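Local coordinates for hemolysin-related protein (Vibrio cholerae serotype O1, PDB 6MLT) that is a secreted, carbohydrate- and metal-binding protein of the Vibrio cholerae biofilm matrix, with a likely part in adhesion, at residues Q12-W17 with V556-N561; N29-A34 with H552-Y557; A33-V38 with I538-D543; G474-S479 with L492-L497; R498-D503 with M510-N515. All coordinates share one frame; numbering follows the deposited sequence.

Overall arrangement
All five contacts lie in the beta-propeller, on its last blade and the two that flank it, the first blade and the blade of residues 478-514. Contact 1 is the Velcro-type closure, where the N-terminal strand completes the last blade; it is the most solvent-exposed and mixes backbone bonds with lysine, glutamate and water. Contacts 2 and 3 share Ala33 and Ala34, between the first and last blades. Neither has a hydrogen bond across it: contact 2 is partly polar, Asp543 of contact 3 gripping two of its residues, whereas contact 3 is apolar. Contacts 4 and 5 are successive hairpins of one blade, contact 4 fully buried, contact 5 largely so and packed against the last blade.

Contact 1 of 5, residues Q12-W17 with V556-N561; sequences QTKLKW and VYESAN
Lys14 and Glu558 exchange a pair of backbone hydrogen bonds where strands 13-17 and 556-559 run antiparallel, their axes twisted to 132°. A classic beta bulge interrupts the register: Val556 O accepts both Lys16 N (2.7 Å) and Trp17 N (3.2 Å), and Val556 N returns a bond to Trp17 O. This is the Velcro closure of a beta-propeller, the first strand of the chain becoming the outer strand of the last blade. On a shared face of the sheet, Val556 CG2 sits over the Trp17 ring, 3.5 Å from the centroid of its six-membered part, a CH-pi contact. A branched valine fits here because CG2 drops onto the indole while CG1 lies beside Lys16 CD. Leu15 CD1 sits over one face of the Tyr557 ring, offset toward its rim, 3.9 Å from its centroid; with CG of Leu15 trans to its backbone N (chi1 -171°), the branch swings back over the phenol. Lys14 and Glu558 touch through aliphatic carbon, CE to CD at 3.7 Å. Their ends go to water: one water joins Lys14 NZ to Ala560 O, another joins Glu558 OE2 to Leu15 O. Lys16 NZ turns to Glu530, and Trp17 NE1 to Gly78 O. Backbone bonds thus carry the closure, a CH-pi contact covers the buried Trp17 end, and waters serve the charged Lys14 and Glu558.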
# COMPACT_ATOMS: atom_id res chain seq x y z
N GLN A 12 12.60 -18.00 14.79
CA GLN A 12 12.43 -19.44 14.98
C GLN A 12 11.01 -19.84 14.58
O GLN A 12 10.04 -19.22 15.02
CB GLN A 12 12.68 -19.82 16.44
CG GLN A 12 13.99 -19.34 17.01
CD GLN A 12 15.08 -20.39 16.94
OE1 GLN A 12 15.67 -20.62 15.88
NE2 GLN A 12 15.33 -21.06 18.06
N THR A 13 10.90 -20.90 13.78
CA THR A 13 9.63 -21.35 13.25
C THR A 13 9.42 -22.83 13.53
O THR A 13 10.38 -23.57 13.79
CB THR A 13 9.53 -21.11 11.73
OG1 THR A 13 10.55 -21.87 11.06
CG2 THR A 13 9.72 -19.64 11.41
N LYS A 14 8.16 -23.24 13.46
CA LYS A 14 7.79 -24.64 13.54
C LYS A 14 6.58 -24.85 12.65
O LYS A 14 5.79 -23.93 12.42
CB LYS A 14 7.47 -25.08 14.98
CG LYS A 14 6.19 -24.48 15.57
CD LYS A 14 5.99 -24.90 17.02
CE LYS A 14 4.70 -24.34 17.59
NZ LYS A 14 4.57 -24.63 19.04
N LEU A 15 6.44 -26.08 12.14
CA LEU A 15 5.36 -26.38 11.22
C LEU A 15 4.02 -26.37 11.96
O LEU A 15 3.87 -27.00 13.01
CB LEU A 15 5.58 -27.74 10.56
CG LEU A 15 4.62 -28.06 9.41
CD1 LEU A 15 5.00 -27.28 8.16
CD2 LEU A 15 4.61 -29.57 9.12
N LYS A 16 3.06 -25.64 11.40
CA LYS A 16 1.69 -25.66 11.89
C LYS A 16 0.89 -26.79 11.26
O LYS A 16 0.29 -27.60 11.96
CB LYS A 16 1.02 -24.31 11.63
CG LYS A 16 -0.41 -24.20 12.13
CD LYS A 16 -0.93 -22.78 11.91
CE LYS A 16 -2.33 -22.60 12.44
NZ LYS A 16 -2.69 -21.15 12.48
N TRP A 17 0.85 -26.83 9.92
CA TRP A 17 0.34 -27.99 9.21
C TRP A 17 0.90 -27.97 7.79
O TRP A 17 1.46 -26.97 7.34
CB TRP A 17 -1.20 -28.05 9.19
CG TRP A 17 -1.95 -26.84 8.63
CD1 TRP A 17 -2.63 -25.91 9.36
CD2 TRP A 17 -2.14 -26.47 7.25
NE1 TRP A 17 -3.22 -24.98 8.54
CE2 TRP A 17 -2.93 -25.30 7.24
CE3 TRP A 17 -1.71 -27.01 6.04
CZ2 TRP A 17 -3.31 -24.67 6.05
CZ3 TRP A 17 -2.09 -26.37 4.86
CH2 TRP A 17 -2.88 -25.21 4.87
N VAL A 556 2.55 -24.56 6.15
CA VAL A 556 2.16 -23.44 6.99
C VAL A 556 2.95 -23.53 8.29
O VAL A 556 2.96 -24.57 8.95
CB VAL A 556 0.65 -23.43 7.26
CG1 VAL A 556 0.26 -22.27 8.18
CG2 VAL A 556 -0.11 -23.35 5.94
N TYR A 557 3.60 -22.42 8.65
CA TYR A 557 4.46 -22.35 9.81
C TYR A 557 3.94 -21.30 10.79
O TYR A 557 3.15 -20.43 10.42
CB TYR A 557 5.90 -22.00 9.40
CG TYR A 557 6.52 -23.06 8.51
CD1 TYR A 557 6.30 -23.06 7.14
CD2 TYR A 557 7.29 -24.07 9.05
CE1 TYR A 557 6.86 -24.03 6.32
CE2 TYR A 557 7.85 -25.04 8.25
CZ TYR A 557 7.64 -25.02 6.89
OH TYR A 557 8.20 -26.00 6.11
N GLU A 558 4.41 -21.40 12.02
CA GLU A 558 4.09 -20.44 13.07
C GLU A 558 5.34 -20.19 13.89
O GLU A 558 6.32 -20.93 13.81
CB GLU A 558 2.94 -20.95 13.95
CG GLU A 558 3.22 -22.29 14.61
CD GLU A 558 2.07 -22.74 15.49
OE1 GLU A 558 1.65 -21.96 16.36
OE2 GLU A 558 1.59 -23.88 15.30
N SER A 559 5.29 -19.13 14.69
CA SER A 559 6.40 -18.82 15.58
C SER A 559 6.64 -19.98 16.55
O SER A 559 5.70 -20.48 17.17
CB SER A 559 6.12 -17.54 16.36
OG SER A 559 7.17 -17.29 17.27
N ALA A 560 7.90 -20.39 16.67
CA ALA A 560 8.23 -21.48 17.58
C ALA A 560 8.29 -21.04 19.03
O ALA A 560 8.21 -21.89 19.93
CB ALA A 560 9.56 -22.12 17.19
N ASN A 561 8.44 -19.74 19.29
CA ASN A 561 8.55 -19.22 20.64
C ASN A 561 7.21 -18.66 21.08
O ASN A 561 6.75 -17.67 20.49
CB ASN A 561 9.62 -18.14 20.70
CG ASN A 561 9.90 -17.67 22.12
OD1 ASN A 561 9.05 -17.77 23.01
ND2 ASN A 561 11.11 -17.17 22.34
O HOH W 1 9.66 -17.09 16.91
O HOH W 2 6.72 -24.29 20.45
O HOH W 3 2.59 -26.46 15.53

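Contact 2 of 5, residues N29-A34 with H552-Y557; sequences NQVMAA and HGVFVY
Gln30 and Gly553 have the nearest CA atoms, 5.4 Å apart, yet no hydrogen bond crosses between segments 29-34 and 552-557. The two belong to neighbouring blades of the beta-propeller: Asn29 and Gln30 pair with Phe62 in a classic bulge of the first blade, whereas Gly553 and Val554 open the strand 553-559 of the last. Asn29 O meets the His552 ring at its edge, close to the ring plane, with CD2 3.3 Å away. The Asn29 amide crosses the imidazole obliquely, the two planes 42° apart; ND2 and NE2 come near, but the angle is too poor for a hydrogen bond. Gln30, bent at chi2 (-76°), curls back so that NE2 reaches His552 CB at 3.5 Å, while the same NE2 donates to Asn29 OD1 at 3.2 Å, from well above the carbonyl plane. Its other end, OE1, takes the backbone N of Asp543, whose carboxylate OD2 also holds His552 ND1. Asp543 thus binds both, the glutamine through its backbone N and the imidazole through OD2, and polar side chains suit this buried joint because Gln30 OE1 and His552 ND1 each have that partner. Gly553 has a positive phi (119°), a backbone shape that suits glycine. Val31 CB lies 3.8 Å from Gly553 O, and the one apolar side-chain contact is Val31 CG2 to Val554 CG2, 4.4 Å.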
# COMPACT_ATOMS: atom_id res chain seq x y z
N ASN A 29 -0.66 -32.62 -7.01
CA ASN A 29 -0.22 -32.26 -5.67
C ASN A 29 0.95 -31.28 -5.68
O ASN A 29 1.62 -31.12 -4.65
CB ASN A 29 0.18 -33.51 -4.89
CG ASN A 29 1.26 -34.30 -5.57
OD1 ASN A 29 1.82 -33.86 -6.58
ND2 ASN A 29 1.58 -35.47 -5.03
N GLN A 30 1.22 -30.62 -6.81
CA GLN A 30 2.26 -29.61 -6.93
C GLN A 30 1.62 -28.23 -6.94
O GLN A 30 0.53 -28.06 -7.50
CB GLN A 30 3.06 -29.80 -8.23
CG GLN A 30 3.58 -31.21 -8.48
CD GLN A 30 4.78 -31.55 -7.61
OE1 GLN A 30 5.73 -30.78 -7.53
NE2 GLN A 30 4.73 -32.70 -6.96
N VAL A 31 2.28 -27.25 -6.34
CA VAL A 31 1.76 -25.88 -6.30
C VAL A 31 2.88 -24.91 -6.63
O VAL A 31 3.99 -25.02 -6.10
CB VAL A 31 1.12 -25.55 -4.94
CG1 VAL A 31 0.43 -24.20 -4.99
CG2 VAL A 31 0.12 -26.63 -4.55
N MET A 32 2.59 -23.95 -7.52
CA MET A 32 3.60 -22.97 -7.93
C MET A 32 2.97 -21.61 -8.19
O MET A 32 3.51 -20.82 -8.98
CB MET A 32 4.37 -23.49 -9.16
CG MET A 32 5.68 -22.75 -9.44
SD MET A 32 6.90 -23.78 -10.30
CE MET A 32 5.96 -24.32 -11.74
N ALA A 33 1.86 -21.30 -7.53
CA ALA A 33 1.23 -19.99 -7.58
C ALA A 33 0.95 -19.53 -6.16
O ALA A 33 0.70 -20.34 -5.27
CB ALA A 33 -0.06 -20.00 -8.41
N ALA A 34 1.00 -18.22 -5.96
CA ALA A 34 0.92 -17.67 -4.62
C ALA A 34 -0.40 -18.05 -3.97
O ALA A 34 -1.45 -18.07 -4.63
CB ALA A 34 1.08 -16.15 -4.65
N HIS A 552 6.46 -30.83 -1.74
CA HIS A 552 5.39 -30.40 -2.62
C HIS A 552 4.12 -30.19 -1.81
O HIS A 552 3.85 -30.93 -0.86
CB HIS A 552 5.14 -31.40 -3.75
CG HIS A 552 4.71 -32.77 -3.27
ND1 HIS A 552 5.61 -33.80 -3.08
CD2 HIS A 552 3.49 -33.27 -2.99
CE1 HIS A 552 4.95 -34.88 -2.69
NE2 HIS A 552 3.67 -34.58 -2.62
N GLY A 553 3.34 -29.18 -2.20
CA GLY A 553 2.04 -28.91 -1.61
C GLY A 553 2.00 -27.54 -0.97
O GLY A 553 2.46 -26.55 -1.56
N VAL A 554 1.45 -27.48 0.23
CA VAL A 554 1.28 -26.24 0.98
C VAL A 554 1.80 -26.47 2.39
O VAL A 554 1.41 -27.45 3.04
CB VAL A 554 -0.19 -25.78 1.02
CG1 VAL A 554 -0.33 -24.47 1.80
CG2 VAL A 554 -0.73 -25.61 -0.40
N PHE A 555 2.65 -25.57 2.86
CA PHE A 555 3.29 -25.70 4.16
C PHE A 555 3.07 -24.42 4.94
O PHE A 555 3.33 -23.32 4.43
CB PHE A 555 4.79 -26.02 3.99
CG PHE A 555 5.02 -27.38 3.40
CD1 PHE A 555 4.78 -27.61 2.06
CD2 PHE A 555 5.41 -28.43 4.20
CE1 PHE A 555 4.96 -28.88 1.53
CE2 PHE A 555 5.58 -29.70 3.67
CZ PHE A 555 5.35 -29.91 2.33
N VAL A 556 2.55 -24.56 6.15
CA VAL A 556 2.16 -23.44 6.99
C VAL A 556 2.95 -23.53 8.29
O VAL A 556 2.96 -24.57 8.95
CB VAL A 556 0.65 -23.43 7.26
CG1 VAL A 556 0.26 -22.27 8.18
CG2 VAL A 556 -0.11 -23.35 5.94
N TYR A 557 3.60 -22.42 8.65
CA TYR A 557 4.46 -22.35 9.81
C TYR A 557 3.94 -21.30 10.79
O TYR A 557 3.15 -20.43 10.42
CB TYR A 557 5.90 -22.00 9.40
CG TYR A 557 6.52 -23.06 8.51
CD1 TYR A 557 6.30 -23.06 7.14
CD2 TYR A 557 7.29 -24.07 9.05
CE1 TYR A 557 6.86 -24.03 6.32
CE2 TYR A 557 7.85 -25.04 8.25
CZ TYR A 557 7.64 -25.02 6.89
OH TYR A 557 8.20 -26.00 6.11

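Contact 3 of 5, residues A33-V38 with I538-D543; sequences AAPIVV and IMVAND
Ile538 reaches across to Pro35 and Val37 with both branches of its side chain. CB itself serves as the fork. From it CG2, trans to the backbone N, runs past the pyrrolidine of Pro35 in the opposite sense, 3.8 Å from its CG and 3.9 Å from its CB. The other arm begins at CG1, which lies against Val556 of the next strand in its own sheet, and ends at CD1, 3.8 Å from Val37 CG2. One isoleucine thus spans two residues of segment 33-38, its CG1-CD1 arm reaching the farther residue, Val37. The segments run roughly antiparallel but exchange no hydrogen bond, because they lie on facing sheets: strand 36-38 belongs to the first blade of the beta-propeller and strand 536-541 to the last. Packing of blade against blade through aliphatic side chains is characteristic of this fold. Proline suits such an interface, having a compact apolar ring and no backbone N-H to satisfy. Two residues after Ile538, Val540 also points toward segment 33-38; its CG1 lies 4.1 Å from Pro35 CD. Both its methyls, CG1 and CG2, stand 3.6 Å from Ala33 O. Val37, whose side chain is about 9 Å from a bound calcium ion, also touches Ala527 of the inner strand 525-527.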
# COMPACT_ATOMS: atom_id res chain seq x y z
N ALA A 33 1.86 -21.30 -7.53
CA ALA A 33 1.23 -19.99 -7.58
C ALA A 33 0.95 -19.53 -6.16
O ALA A 33 0.70 -20.34 -5.27
CB ALA A 33 -0.06 -20.00 -8.41
N ALA A 34 1.00 -18.22 -5.96
CA ALA A 34 0.92 -17.67 -4.62
C ALA A 34 -0.40 -18.05 -3.97
O ALA A 34 -1.45 -18.07 -4.63
CB ALA A 34 1.08 -16.15 -4.65
N PRO A 35 -0.41 -18.35 -2.67
CA PRO A 35 -1.66 -18.72 -2.00
C PRO A 35 -2.53 -17.51 -1.73
O PRO A 35 -2.06 -16.38 -1.62
CB PRO A 35 -1.17 -19.35 -0.69
CG PRO A 35 0.11 -18.62 -0.40
CD PRO A 35 0.72 -18.28 -1.73
N ILE A 36 -3.83 -17.78 -1.61
CA ILE A 36 -4.86 -16.79 -1.31
C ILE A 36 -5.49 -17.17 0.01
O ILE A 36 -5.65 -18.36 0.30
CB ILE A 36 -5.92 -16.75 -2.44
CG1 ILE A 36 -5.30 -16.28 -3.76
CG2 ILE A 36 -7.12 -15.92 -2.05
CD1 ILE A 36 -4.62 -14.97 -3.69
N VAL A 37 -5.87 -16.17 0.81
CA VAL A 37 -6.36 -16.38 2.17
C VAL A 37 -7.69 -15.66 2.35
O VAL A 37 -7.74 -14.42 2.29
CB VAL A 37 -5.35 -15.91 3.23
CG1 VAL A 37 -5.92 -16.10 4.64
CG2 VAL A 37 -4.04 -16.66 3.08
N VAL A 38 -8.76 -16.42 2.59
CA VAL A 38 -10.10 -15.89 2.79
C VAL A 38 -10.89 -16.89 3.63
O VAL A 38 -10.54 -18.07 3.72
CB VAL A 38 -10.84 -15.65 1.45
CG1 VAL A 38 -10.26 -14.43 0.72
CG2 VAL A 38 -10.77 -16.90 0.57
N ILE A 538 2.56 -18.94 5.22
CA ILE A 538 2.04 -19.89 4.24
C ILE A 538 2.92 -19.86 3.00
O ILE A 538 3.17 -18.78 2.45
CB ILE A 538 0.58 -19.55 3.87
CG1 ILE A 538 -0.31 -19.51 5.11
CG2 ILE A 538 0.04 -20.57 2.84
CD1 ILE A 538 -1.28 -18.36 5.14
N MET A 539 3.35 -21.03 2.54
CA MET A 539 4.15 -21.11 1.33
C MET A 539 3.79 -22.36 0.53
O MET A 539 3.32 -23.36 1.09
CB MET A 539 5.65 -21.10 1.64
CG MET A 539 6.15 -22.30 2.42
SD MET A 539 7.84 -22.07 3.02
CE MET A 539 7.56 -20.84 4.31
N VAL A 540 4.00 -22.29 -0.77
CA VAL A 540 3.68 -23.38 -1.68
C VAL A 540 4.98 -24.01 -2.17
O VAL A 540 6.03 -23.37 -2.20
CB VAL A 540 2.80 -22.89 -2.85
CG1 VAL A 540 1.55 -22.21 -2.31
CG2 VAL A 540 3.59 -21.94 -3.76
N ALA A 541 4.90 -25.28 -2.55
CA ALA A 541 6.08 -26.04 -2.90
C ALA A 541 5.77 -27.03 -4.01
O ALA A 541 4.62 -27.48 -4.18
CB ALA A 541 6.65 -26.80 -1.69
N ASN A 542 6.81 -27.37 -4.77
CA ASN A 542 6.73 -28.39 -5.80
C ASN A 542 8.10 -29.03 -5.93
O ASN A 542 9.13 -28.40 -5.63
CB ASN A 542 6.28 -27.79 -7.14
CG ASN A 542 7.13 -26.62 -7.56
OD1 ASN A 542 8.20 -26.80 -8.15
ND2 ASN A 542 6.68 -25.41 -7.26
N ASP A 543 8.12 -30.28 -6.38
CA ASP A 543 9.35 -31.05 -6.44
C ASP A 543 9.47 -31.85 -7.73
O ASP A 543 10.18 -32.86 -7.77
CB ASP A 543 9.48 -31.98 -5.23
CG ASP A 543 8.30 -32.92 -5.07
OD1 ASP A 543 7.46 -33.00 -5.99
OD2 ASP A 543 8.22 -33.59 -4.01

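Contact 4 of 5, residues G474-S479 with L492-L497; sequences GKIGVS and LVQDRL
Ser479 and Leu492 form a hydrogen-bonded antiparallel pair in the hairpin of strands 478-481 and 490-494, the first two strands of one beta-propeller blade; the connection between them carries a sodium site. Ser479 N donates to Leu492 O (3.1 Å), and Leu492 N returns an almost straight bond to Ser479 O (2.8 Å, 174°). The serine hydroxyl does not serve the partner strand: OG bonds to Pro524 O and meets only carbon here, Leu492 CB at 3.6 Å. At the open end of the hairpin, away from the connection, the strands part, and a water replaces the direct bond, donating to Gly477 O at 2.8 Å and accepting from Gln494 N at 2.8 Å. Between the direct bonds and the water, Val478 and Val493 lie side by side, CG1 to CG1 3.9 Å. Ile476 packs at the open end, its CG1 3.5 Å from Gln494 O, an oxygen already bonded to Asn468 ND2. Gln494 is buried, and its NE2 has two acceptors, Asp495 O within the segment and Asn515 O of the neighbouring hairpin, which hold the amide's rotation. Asp495 then closes an Asx turn while its OD2 forms a salt bridge with Arg498: OD1 accepts Leu497 N at 3.0 Å, the donor lying above the carboxylate plane.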
# COMPACT_ATOMS: atom_id res chain seq x y z
N GLY A 474 13.63 -16.17 -13.08
CA GLY A 474 13.86 -14.74 -13.05
C GLY A 474 12.63 -13.92 -12.73
O GLY A 474 12.66 -12.70 -12.91
N LYS A 475 11.55 -14.55 -12.27
CA LYS A 475 10.32 -13.83 -11.95
C LYS A 475 9.84 -14.06 -10.52
O LYS A 475 8.78 -13.53 -10.16
CB LYS A 475 9.20 -14.24 -12.93
CG LYS A 475 9.53 -13.98 -14.40
CD LYS A 475 8.31 -14.25 -15.29
CE LYS A 475 8.63 -14.07 -16.77
NZ LYS A 475 9.64 -15.05 -17.25
N ILE A 476 10.58 -14.81 -9.71
CA ILE A 476 10.05 -15.25 -8.42
C ILE A 476 9.65 -14.05 -7.57
O ILE A 476 10.26 -12.97 -7.63
CB ILE A 476 11.06 -16.14 -7.68
CG1 ILE A 476 10.44 -16.76 -6.42
CG2 ILE A 476 12.32 -15.36 -7.31
CD1 ILE A 476 9.27 -17.72 -6.69
N GLY A 477 8.60 -14.23 -6.78
CA GLY A 477 8.03 -13.15 -6.03
C GLY A 477 8.65 -12.98 -4.65
O GLY A 477 9.44 -13.79 -4.18
N VAL A 478 8.26 -11.87 -4.02
CA VAL A 478 8.62 -11.54 -2.65
C VAL A 478 7.38 -10.94 -1.99
O VAL A 478 6.45 -10.50 -2.66
CB VAL A 478 9.79 -10.54 -2.58
CG1 VAL A 478 11.05 -11.16 -3.16
CG2 VAL A 478 9.44 -9.25 -3.31
N SER A 479 7.38 -10.94 -0.66
CA SER A 479 6.37 -10.22 0.10
C SER A 479 7.04 -9.64 1.34
O SER A 479 8.24 -9.80 1.55
CB SER A 479 5.19 -11.13 0.47
OG SER A 479 5.59 -12.12 1.40
N LEU A 492 10.25 -11.47 2.67
CA LEU A 492 10.06 -12.90 2.51
C LEU A 492 10.40 -13.26 1.08
O LEU A 492 9.81 -12.70 0.15
CB LEU A 492 8.62 -13.31 2.84
CG LEU A 492 8.13 -13.11 4.27
CD1 LEU A 492 7.81 -11.65 4.54
CD2 LEU A 492 6.91 -13.97 4.50
N VAL A 493 11.34 -14.19 0.91
CA VAL A 493 11.89 -14.52 -0.40
C VAL A 493 11.92 -16.03 -0.56
O VAL A 493 11.88 -16.79 0.42
CB VAL A 493 13.31 -13.94 -0.59
CG1 VAL A 493 13.33 -12.45 -0.27
CG2 VAL A 493 14.34 -14.68 0.26
N GLN A 494 12.03 -16.46 -1.81
CA GLN A 494 12.00 -17.87 -2.19
C GLN A 494 13.01 -18.07 -3.31
O GLN A 494 13.12 -17.22 -4.20
CB GLN A 494 10.60 -18.27 -2.65
CG GLN A 494 10.49 -19.66 -3.27
CD GLN A 494 10.59 -20.75 -2.22
OE1 GLN A 494 9.93 -20.69 -1.18
NE2 GLN A 494 11.42 -21.75 -2.47
N ASP A 495 13.74 -19.19 -3.27
CA ASP A 495 14.53 -19.57 -4.44
C ASP A 495 14.23 -21.02 -4.80
O ASP A 495 13.11 -21.48 -4.60
CB ASP A 495 16.03 -19.29 -4.23
CG ASP A 495 16.70 -20.19 -3.19
OD1 ASP A 495 16.07 -21.09 -2.59
OD2 ASP A 495 17.92 -19.97 -2.98
N ARG A 496 15.19 -21.74 -5.39
CA ARG A 496 14.90 -23.10 -5.84
C ARG A 496 14.68 -24.05 -4.67
O ARG A 496 13.91 -25.01 -4.79
CB ARG A 496 16.02 -23.63 -6.74
CG ARG A 496 16.22 -22.85 -8.06
CD ARG A 496 14.95 -22.77 -8.91
NE ARG A 496 14.41 -24.08 -9.26
CZ ARG A 496 14.89 -24.86 -10.22
NH1 ARG A 496 15.95 -24.49 -10.93
NH2 ARG A 496 14.31 -26.03 -10.46
N LEU A 497 15.34 -23.81 -3.53
CA LEU A 497 15.38 -24.78 -2.44
C LEU A 497 15.00 -24.24 -1.07
O LEU A 497 14.80 -25.04 -0.16
CB LEU A 497 16.79 -25.39 -2.33
CG LEU A 497 17.28 -26.17 -3.55
CD1 LEU A 497 18.76 -26.50 -3.42
CD2 LEU A 497 16.46 -27.45 -3.71
O HOH W 4 12.16 -14.53 -3.87

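Contact 5 of 5, residues R498-D503 with M510-N515; sequences RMRILD and MGIIAN
Arg498 opens the antiparallel hairpin of strands 498-502 and 509-514 with its CA 3.4 Å from Ile513 O, a CA-H...O contact. Its guanidinium runs along the same face as that of Arg500, and Arg498 NH2 lies over the centre of the Arg500 group. Like charges probably tolerate this closeness because Arg498 has a salt bridge to Asp495 and Arg500 bonds to Asn468 OD1 and Ala467 O. Met499, on the other face, makes two backbone bonds with Ile513, N to O and O to N, each 2.8 Å. Arg500 contributes its aliphatic stem: CG lies beside Ile512 CG1 at 4.0 Å, the two side chains pointing the same way, so arginine's methylenes give the exposed Ile512 an apolar neighbour. Ile501 N binds Gly511 O at 3.0 Å. Its own carbonyl marks a classic beta bulge, taking a straight bond from Met510 N (2.7 Å) and a weak one from Gly511 N (3.5 Å). Glycine is apt opposite Ile501, whose CD1 lies on the face of the sheet where Gly511 bears no side chain. Leu502 turns away from the partner strand. At Asp503 the Met510 chain, extended at chi2 (174°), brings SD to 3.7 Å from Asp503 CA, while Asp503 OD2 goes to Thr506. No helix flanks the hairpin. Strand 498-502 has strand 490-494 on its other side, strand 509-514 forms the outer edge of this propeller blade, and Met499 and Ile513 pack on Met539 and Leu537 of strand 536-541 in the next blade.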
# COMPACT_ATOMS: atom_id res chain seq x y z
N ARG A 498 14.90 -22.92 -0.90
CA ARG A 498 14.75 -22.33 0.42
C ARG A 498 13.80 -21.15 0.36
O ARG A 498 13.83 -20.36 -0.58
CB ARG A 498 16.09 -21.84 1.00
CG ARG A 498 17.30 -22.69 0.67
CD ARG A 498 18.58 -21.89 0.86
NE ARG A 498 18.81 -20.96 -0.24
CZ ARG A 498 19.82 -20.09 -0.28
NH1 ARG A 498 20.68 -20.03 0.72
NH2 ARG A 498 19.96 -19.28 -1.32
N MET A 499 12.97 -21.03 1.39
CA MET A 499 12.30 -19.79 1.72
C MET A 499 13.11 -19.12 2.82
O MET A 499 13.61 -19.79 3.73
CB MET A 499 10.86 -20.05 2.18
CG MET A 499 10.09 -18.80 2.61
SD MET A 499 10.41 -18.31 4.33
CE MET A 499 9.65 -16.69 4.35
N ARG A 500 13.29 -17.80 2.71
CA ARG A 500 14.09 -17.08 3.69
C ARG A 500 13.42 -15.78 4.09
O ARG A 500 12.62 -15.21 3.34
CB ARG A 500 15.51 -16.81 3.17
CG ARG A 500 16.35 -18.07 2.99
CD ARG A 500 17.74 -17.76 2.48
NE ARG A 500 17.71 -17.20 1.13
CZ ARG A 500 18.74 -16.61 0.54
NH1 ARG A 500 19.90 -16.49 1.18
NH2 ARG A 500 18.61 -16.12 -0.69
N ILE A 501 13.76 -15.32 5.29
CA ILE A 501 13.35 -14.02 5.81
C ILE A 501 14.58 -13.14 5.88
O ILE A 501 15.60 -13.53 6.48
CB ILE A 501 12.68 -14.15 7.19
CG1 ILE A 501 11.49 -15.10 7.11
CG2 ILE A 501 12.26 -12.77 7.72
CD1 ILE A 501 10.97 -15.53 8.47
N LEU A 502 14.51 -11.96 5.27
CA LEU A 502 15.63 -11.04 5.20
C LEU A 502 15.32 -9.76 5.97
O LEU A 502 14.19 -9.24 5.92
CB LEU A 502 15.95 -10.68 3.75
CG LEU A 502 16.15 -11.86 2.78
CD1 LEU A 502 16.51 -11.35 1.40
CD2 LEU A 502 17.23 -12.82 3.30
N ASP A 503 16.33 -9.23 6.65
CA ASP A 503 16.20 -7.96 7.34
C ASP A 503 15.97 -6.85 6.32
O ASP A 503 16.65 -6.77 5.29
CB ASP A 503 17.46 -7.69 8.15
CG ASP A 503 17.43 -6.35 8.86
OD1 ASP A 503 16.59 -6.18 9.77
OD2 ASP A 503 18.25 -5.48 8.51
N MET A 510 17.54 -13.87 8.35
CA MET A 510 17.03 -14.05 9.70
C MET A 510 16.29 -15.36 9.91
O MET A 510 16.01 -15.72 11.06
CB MET A 510 16.09 -12.89 10.05
CG MET A 510 16.76 -11.53 9.98
SD MET A 510 15.58 -10.20 10.21
CE MET A 510 15.19 -10.42 11.94
N GLY A 511 15.98 -16.08 8.84
CA GLY A 511 15.32 -17.37 8.95
C GLY A 511 15.43 -18.09 7.63
O GLY A 511 15.48 -17.47 6.57
N ILE A 512 15.50 -19.42 7.71
CA ILE A 512 15.62 -20.28 6.54
C ILE A 512 14.69 -21.47 6.73
O ILE A 512 14.72 -22.12 7.78
CB ILE A 512 17.06 -20.78 6.33
CG1 ILE A 512 18.04 -19.61 6.24
CG2 ILE A 512 17.15 -21.64 5.06
CD1 ILE A 512 19.50 -20.03 6.27
N ILE A 513 13.89 -21.76 5.72
CA ILE A 513 12.98 -22.90 5.72
C ILE A 513 13.17 -23.66 4.42
O ILE A 513 13.08 -23.05 3.34
CB ILE A 513 11.51 -22.46 5.88
CG1 ILE A 513 11.28 -21.88 7.28
CG2 ILE A 513 10.55 -23.61 5.59
CD1 ILE A 513 9.93 -21.21 7.46
N ALA A 514 13.44 -24.96 4.51
CA ALA A 514 13.56 -25.78 3.31
C ALA A 514 12.21 -25.83 2.60
O ALA A 514 11.21 -26.26 3.18
CB ALA A 514 14.04 -27.18 3.67
N ASN A 515 12.20 -25.42 1.34
CA ASN A 515 10.96 -25.33 0.56
C ASN A 515 11.35 -25.17 -0.90
O ASN A 515 12.00 -24.18 -1.26
CB ASN A 515 10.11 -24.14 1.04
CG ASN A 515 8.70 -24.16 0.47
OD1 ASN A 515 7.87 -24.98 0.88
ND2 ASN A 515 8.42 -23.25 -0.45